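Local coordinates for Mgp-operon protein 3 (Mycoplasma pneumoniae, PDB 6RJ1) that probably acts as a surface adhesin that, with P1, takes part in the attachment of the bacterium to host cells, at residues A[496-501]-A[723-728]; A[548-553]-A[697-702]. One frame throughout, in Å; residues are numbered along the deposited sequence.

Contacts 1 and 2 lie in one mixed sheet, where the four strands run in the order 496-498, 723-732, 693-699, 549-563; contact 1 is the parallel pair at one end of this series, contact 2 the antiparallel pair at the other. Their centres are 11 Å apart. Helix 701-712 leads from contact 2 to contact 1, and along the chain contact 2 is nested within the loop that contact 1 closes. Between them, Asn727 O lies 3.0 Å from Ile698 N, probably as a hydrogen bond. Side chains meet too: Phe552 CE1 is 3.7 Å from Thr728 CG2 and 3.9 Å from Trp725 CE3, so the phenyl ring touches Thr728 and Trp725, two side chains of contact 1.

Contact 1. Residues A[496-501]-A[723-728]; sequences TELNWG and VKWTNT
Asn499 N is held twice by the segment 723-728: it donates to Thr728 OG1 at 2.8 Å (N-H...O 143°) and, more weakly, to Trp725 O. The hydroxyl comes into place because Thr728 OG1 stands between its own backbone N and carbonyl carbon (chi1 56°). The side chain of Asn499 adds a further bond, ND2 giving a hydrogen to Thr726 O at 2.8 Å, with donor and acceptor nearly in each other's planes. Its other end, OD1, accepts from Gly501 N and closes an Asx turn, so both ends of the amide are engaged, which restrains its rotation. Upstream, the strands 496-498 and 723-725 run parallel, and Glu497 bonds to the residues on either side of its partner Lys724, as in a regular parallel pair: Glu497 N donates to Val723 O (2.8 Å), and Trp725 N to Glu497 O (3.1 Å). On the face carrying Thr496, Val723 and Trp725, the methyl Thr496 CG2 sits over the indole as a CH-pi contact, 4.0 Å from the centroid of the six-membered ring. That methyl is anti to the backbone N, while Thr496 OG1, anti to the carbonyl carbon, hydrogen-bonds with Tyr478 OH and Trp492 O. Leu498 CD2 reaches Trp725 CE3 at 3.6 Å, the two side chains lying alongside each other, and the indole NE1 bonds to Glu703 O. On the other face Glu497 and Lys724 run side by side, Glu497 OE1 against the lysine methylenes, with Lys724 NZ 4.2 Å off, beyond a salt bridge. The two faces therefore differ in chemistry, one buried and mostly apolar round the tryptophan, the other charged and more exposed, while Asn499 and Thr728 carry the polar pairing beyond the paired residues Glu497 and Lys724.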
loop_
_atom_site.group_PDB
_atom_site.type_symbol
_atom_site.label_atom_id
_atom_site.label_comp_id
_atom_site.label_asym_id
_atom_site.label_seq_id
_atom_site.Cartn_x
_atom_site.Cartn_y
_atom_site.Cartn_z
ATOM N N THR A 496 7.659 -13.463 -4.273
ATOM C CA THR A 496 6.754 -13.973 -3.243
ATOM C C THR A 496 5.359 -14.104 -3.844
ATOM O O THR A 496 4.634 -13.112 -3.981
ATOM C CB THR A 496 6.792 -13.133 -1.957
ATOM O OG1 THR A 496 8.143 -12.919 -1.560
ATOM C CG2 THR A 496 6.033 -13.791 -0.819
ATOM N N GLU A 497 5.010 -15.336 -4.238
ATOM C CA GLU A 497 3.725 -15.687 -4.822
ATOM C C GLU A 497 2.701 -15.804 -3.694
ATOM O O GLU A 497 2.907 -16.542 -2.729
ATOM C CB GLU A 497 3.843 -16.992 -5.621
ATOM C CG GLU A 497 2.662 -17.309 -6.527
ATOM C CD GLU A 497 2.673 -18.741 -7.033
ATOM O OE1 GLU A 497 2.286 -19.651 -6.263
ATOM O OE2 GLU A 497 3.086 -18.954 -8.197
ATOM N N LEU A 498 1.622 -15.030 -3.798
ATOM C CA LEU A 498 0.557 -15.017 -2.804
ATOM C C LEU A 498 -0.692 -15.669 -3.374
ATOM O O LEU A 498 -0.825 -15.809 -4.595
ATOM C CB LEU A 498 0.239 -13.570 -2.359
ATOM C CG LEU A 498 1.392 -12.743 -1.764
ATOM C CD1 LEU A 498 0.949 -11.358 -1.430
ATOM C CD2 LEU A 498 1.977 -13.383 -0.514
ATOM N N ASN A 499 -1.582 -16.107 -2.483
ATOM C CA ASN A 499 -2.869 -16.659 -2.862
ATOM C C ASN A 499 -3.796 -15.451 -2.956
ATOM O O ASN A 499 -3.896 -14.666 -2.008
ATOM C CB ASN A 499 -3.359 -17.667 -1.829
ATOM C CG ASN A 499 -4.641 -18.388 -2.171
ATOM O OD1 ASN A 499 -5.392 -18.033 -3.088
ATOM N ND2 ASN A 499 -4.924 -19.428 -1.423
ATOM N N TRP A 500 -4.398 -15.263 -4.133
ATOM C CA TRP A 500 -5.284 -14.144 -4.439
ATOM C C TRP A 500 -6.759 -14.509 -4.217
ATOM O O TRP A 500 -7.646 -13.677 -4.412
ATOM C CB TRP A 500 -4.993 -13.629 -5.862
ATOM C CG TRP A 500 -3.622 -13.019 -5.966
ATOM C CD1 TRP A 500 -2.436 -13.680 -6.129
ATOM C CD2 TRP A 500 -3.294 -11.633 -5.832
ATOM N NE1 TRP A 500 -1.388 -12.788 -6.105
ATOM C CE2 TRP A 500 -1.888 -11.522 -5.922
ATOM C CE3 TRP A 500 -4.057 -10.464 -5.666
ATOM C CZ2 TRP A 500 -1.226 -10.289 -5.826
ATOM C CZ3 TRP A 500 -3.402 -9.245 -5.581
ATOM C CH2 TRP A 500 -2.001 -9.168 -5.643
ATOM N N GLY A 501 -6.986 -15.737 -3.754
ATOM C CA GLY A 501 -8.308 -16.273 -3.468
ATOM C C GLY A 501 -8.640 -17.416 -4.394
ATOM O O GLY A 501 -9.015 -18.499 -3.944
ATOM N N VAL A 723 8.672 -17.905 -3.424
ATOM C CA VAL A 723 8.228 -18.157 -2.050
ATOM C C VAL A 723 6.710 -18.307 -2.188
ATOM O O VAL A 723 6.078 -17.503 -2.880
ATOM C CB VAL A 723 8.580 -16.981 -1.086
ATOM C CG1 VAL A 723 8.283 -17.339 0.367
ATOM C CG2 VAL A 723 10.024 -16.539 -1.236
ATOM N N LYS A 724 6.128 -19.330 -1.568
ATOM C CA LYS A 724 4.687 -19.548 -1.654
ATOM C C LYS A 724 3.971 -19.397 -0.311
ATOM O O LYS A 724 4.157 -20.221 0.591
ATOM C CB LYS A 724 4.359 -20.901 -2.319
ATOM C CG LYS A 724 4.488 -20.897 -3.837
ATOM C CD LYS A 724 3.919 -22.178 -4.437
ATOM C CE LYS A 724 4.284 -22.344 -5.892
ATOM N NZ LYS A 724 3.769 -23.624 -6.445
ATOM N N TRP A 725 3.159 -18.332 -0.188
ATOM C CA TRP A 725 2.330 -18.044 0.984
ATOM C C TRP A 725 0.901 -18.343 0.527
ATOM O O TRP A 725 0.287 -17.541 -0.182
ATOM C CB TRP A 725 2.501 -16.577 1.452
ATOM C CG TRP A 725 3.862 -16.213 1.997
ATOM C CD1 TRP A 725 4.944 -17.036 2.149
ATOM C CD2 TRP A 725 4.263 -14.927 2.499
ATOM N NE1 TRP A 725 5.999 -16.339 2.693
ATOM C CE2 TRP A 725 5.609 -15.043 2.922
ATOM C CE3 TRP A 725 3.617 -13.683 2.629
ATOM C CZ2 TRP A 725 6.319 -13.963 3.461
ATOM C CZ3 TRP A 725 4.324 -12.614 3.150
ATOM C CH2 TRP A 725 5.654 -12.760 3.573
ATOM N N THR A 726 0.419 -19.549 0.839
ATOM C CA THR A 726 -0.890 -20.033 0.387
ATOM C C THR A 726 -2.076 -19.611 1.277
ATOM O O THR A 726 -3.219 -19.626 0.806
ATOM C CB THR A 726 -0.851 -21.549 0.185
ATOM O OG1 THR A 726 -0.274 -22.151 1.337
ATOM C CG2 THR A 726 -0.058 -21.948 -1.056
ATOM N N ASN A 727 -1.822 -19.229 2.542
ATOM C CA ASN A 727 -2.901 -18.815 3.439
ATOM C C ASN A 727 -3.102 -17.298 3.422
ATOM O O ASN A 727 -3.060 -16.622 4.452
ATOM C CB ASN A 727 -2.712 -19.386 4.840
ATOM C CG ASN A 727 -2.909 -20.870 4.845
ATOM O OD1 ASN A 727 -4.019 -21.364 4.644
ATOM N ND2 ASN A 727 -1.835 -21.610 5.039
ATOM N N THR A 728 -3.318 -16.777 2.215
ATOM C CA THR A 728 -3.561 -15.366 1.952
ATOM C C THR A 728 -4.782 -15.248 1.045
ATOM O O THR A 728 -5.249 -16.252 0.491
ATOM C CB THR A 728 -2.314 -14.685 1.325
ATOM O OG1 THR A 728 -1.935 -15.383 0.148
ATOM C CG2 THR A 728 -1.120 -14.600 2.282
#

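Contact 2. Residues A[548-553]-A[697-702]; sequences DHLVFA and GIVNES
Phe552 turns its ring over Gly697, whose N lies 4.0 Å above the ring plane toward the rim, reached nearest by Phe552 CE1. The ring gets there because CG stands between the backbone N and the carbonyl carbon (chi1 82°), which folds it across the neighbouring strand, a pairing that resembles the aromatic rescue of glycine in beta-sheets. The same ring meets Val699 at about a right angle, CD1 being 4.1 Å from Val699 CG1. Leu550 lies beside Val699 and points the same way, its CD2 3.9 Å from that CG1 methyl, so this one methyl touches both side chains. On the opposite face Val551 CG2 crosses Ile698 at a slant, 4.0 Å from CG1, and the far end of the isoleucine leans on His549 CB. Farther along, the imidazole stands beside Asn700, its plane at 89° to the amide and its NE2 3.5 Å from Asn700 CB; ND1 bonds to Ala547 O. The antiparallel backbones are joined by two hydrogen-bonded pairs, Leu550 with Val699 and Phe552 with Gly697. Strand 538-546 flanks 549-553 and strand 723-732 flanks 697-699; Val551 and Ile698 pack on strands 799-805 and 808-815, and Asn700 N-caps helix 701-712.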
loop_
_atom_site.group_PDB
_atom_site.type_symbol
_atom_site.label_atom_id
_atom_site.label_comp_id
_atom_site.label_asym_id
_atom_site.label_seq_id
_atom_site.Cartn_x
_atom_site.Cartn_y
_atom_site.Cartn_z
ATOM N N ASP A 548 1.634 -17.761 17.459
ATOM C CA ASP A 548 2.916 -18.148 16.837
ATOM C C ASP A 548 2.932 -17.981 15.298
ATOM O O ASP A 548 3.718 -18.633 14.600
ATOM C CB ASP A 548 3.346 -19.574 17.256
ATOM C CG ASP A 548 3.571 -19.761 18.744
ATOM O OD1 ASP A 548 4.248 -18.900 19.358
ATOM O OD2 ASP A 548 3.090 -20.778 19.296
ATOM N N HIS A 549 2.102 -17.065 14.786
ATOM C CA HIS A 549 1.969 -16.789 13.360
ATOM C C HIS A 549 1.985 -15.300 13.077
ATOM O O HIS A 549 1.550 -14.506 13.915
ATOM C CB HIS A 549 0.650 -17.376 12.839
ATOM C CG HIS A 549 0.671 -18.856 12.629
ATOM N ND1 HIS A 549 0.676 -19.739 13.697
ATOM C CD2 HIS A 549 0.660 -19.563 11.476
ATOM C CE1 HIS A 549 0.700 -20.947 13.163
ATOM N NE2 HIS A 549 0.681 -20.892 11.830
ATOM N N LEU A 550 2.452 -14.931 11.873
ATOM C CA LEU A 550 2.484 -13.552 11.410
ATOM C C LEU A 550 1.227 -13.257 10.581
ATOM O O LEU A 550 0.860 -14.022 9.697
ATOM C CB LEU A 550 3.753 -13.258 10.588
ATOM C CG LEU A 550 3.861 -11.830 10.012
ATOM C CD1 LEU A 550 4.448 -10.868 11.024
ATOM C CD2 LEU A 550 4.637 -11.809 8.712
ATOM N N VAL A 551 0.591 -12.135 10.872
ATOM C CA VAL A 551 -0.579 -11.666 10.159
ATOM C C VAL A 551 -0.198 -10.330 9.500
ATOM O O VAL A 551 0.493 -9.515 10.109
ATOM C CB VAL A 551 -1.790 -11.578 11.118
ATOM C CG1 VAL A 551 -2.911 -10.743 10.523
ATOM C CG2 VAL A 551 -2.302 -12.969 11.470
ATOM N N PHE A 552 -0.597 -10.137 8.239
ATOM C CA PHE A 552 -0.318 -8.908 7.499
ATOM C C PHE A 552 -1.501 -8.521 6.604
ATOM O O PHE A 552 -2.373 -9.346 6.307
ATOM C CB PHE A 552 0.988 -9.040 6.679
ATOM C CG PHE A 552 0.812 -9.740 5.352
ATOM C CD1 PHE A 552 0.755 -11.130 5.283
ATOM C CD2 PHE A 552 0.662 -9.011 4.175
ATOM C CE1 PHE A 552 0.554 -11.779 4.057
ATOM C CE2 PHE A 552 0.443 -9.659 2.955
ATOM C CZ PHE A 552 0.392 -11.038 2.906
ATOM N N ALA A 553 -1.499 -7.257 6.163
ATOM C CA ALA A 553 -2.479 -6.665 5.257
ATOM C C ALA A 553 -1.809 -5.528 4.529
ATOM O O ALA A 553 -0.987 -4.800 5.104
ATOM C CB ALA A 553 -3.697 -6.163 6.013
ATOM N N GLY A 697 -3.380 -11.905 4.936
ATOM C CA GLY A 697 -3.097 -13.304 5.212
ATOM C C GLY A 697 -2.366 -13.587 6.502
ATOM O O GLY A 697 -1.916 -12.674 7.203
ATOM N N ILE A 698 -2.280 -14.888 6.811
ATOM C CA ILE A 698 -1.582 -15.470 7.950
ATOM C C ILE A 698 -0.411 -16.295 7.389
ATOM O O ILE A 698 -0.587 -17.011 6.397
ATOM C CB ILE A 698 -2.540 -16.272 8.890
ATOM C CG1 ILE A 698 -1.826 -16.679 10.199
ATOM C CG2 ILE A 698 -3.232 -17.483 8.181
ATOM C CD1 ILE A 698 -2.743 -17.178 11.300
ATOM N N VAL A 699 0.784 -16.147 7.978
ATOM C CA VAL A 699 1.982 -16.832 7.507
ATOM C C VAL A 699 2.727 -17.486 8.692
ATOM O O VAL A 699 2.935 -16.850 9.729
ATOM C CB VAL A 699 2.870 -15.925 6.586
ATOM C CG1 VAL A 699 2.589 -14.433 6.774
ATOM C CG2 VAL A 699 4.356 -16.229 6.695
ATOM N N ASN A 700 3.062 -18.788 8.537
ATOM C CA ASN A 700 3.764 -19.599 9.531
ATOM C C ASN A 700 5.288 -19.528 9.392
ATOM O O ASN A 700 5.790 -19.044 8.373
ATOM C CB ASN A 700 3.283 -21.054 9.484
ATOM C CG ASN A 700 3.458 -21.738 8.155
ATOM O OD1 ASN A 700 4.571 -21.981 7.684
ATOM N ND2 ASN A 700 2.351 -22.074 7.528
ATOM N N GLU A 701 6.013 -20.056 10.413
ATOM C CA GLU A 701 7.478 -20.087 10.492
ATOM C C GLU A 701 8.167 -20.702 9.271
ATOM O O GLU A 701 9.193 -20.170 8.845
ATOM C CB GLU A 701 7.966 -20.772 11.778
ATOM C CG GLU A 701 7.897 -19.881 13.008
ATOM C CD GLU A 701 9.090 -19.955 13.945
ATOM O OE1 GLU A 701 9.361 -21.054 14.484
ATOM O OE2 GLU A 701 9.747 -18.909 14.151
ATOM N N SER A 702 7.625 -21.811 8.714
ATOM C CA SER A 702 8.218 -22.455 7.538
ATOM C C SER A 702 8.068 -21.578 6.282
ATOM O O SER A 702 8.979 -21.541 5.455
ATOM C CB SER A 702 7.659 -23.860 7.330
ATOM O OG SER A 702 6.435 -23.881 6.615
#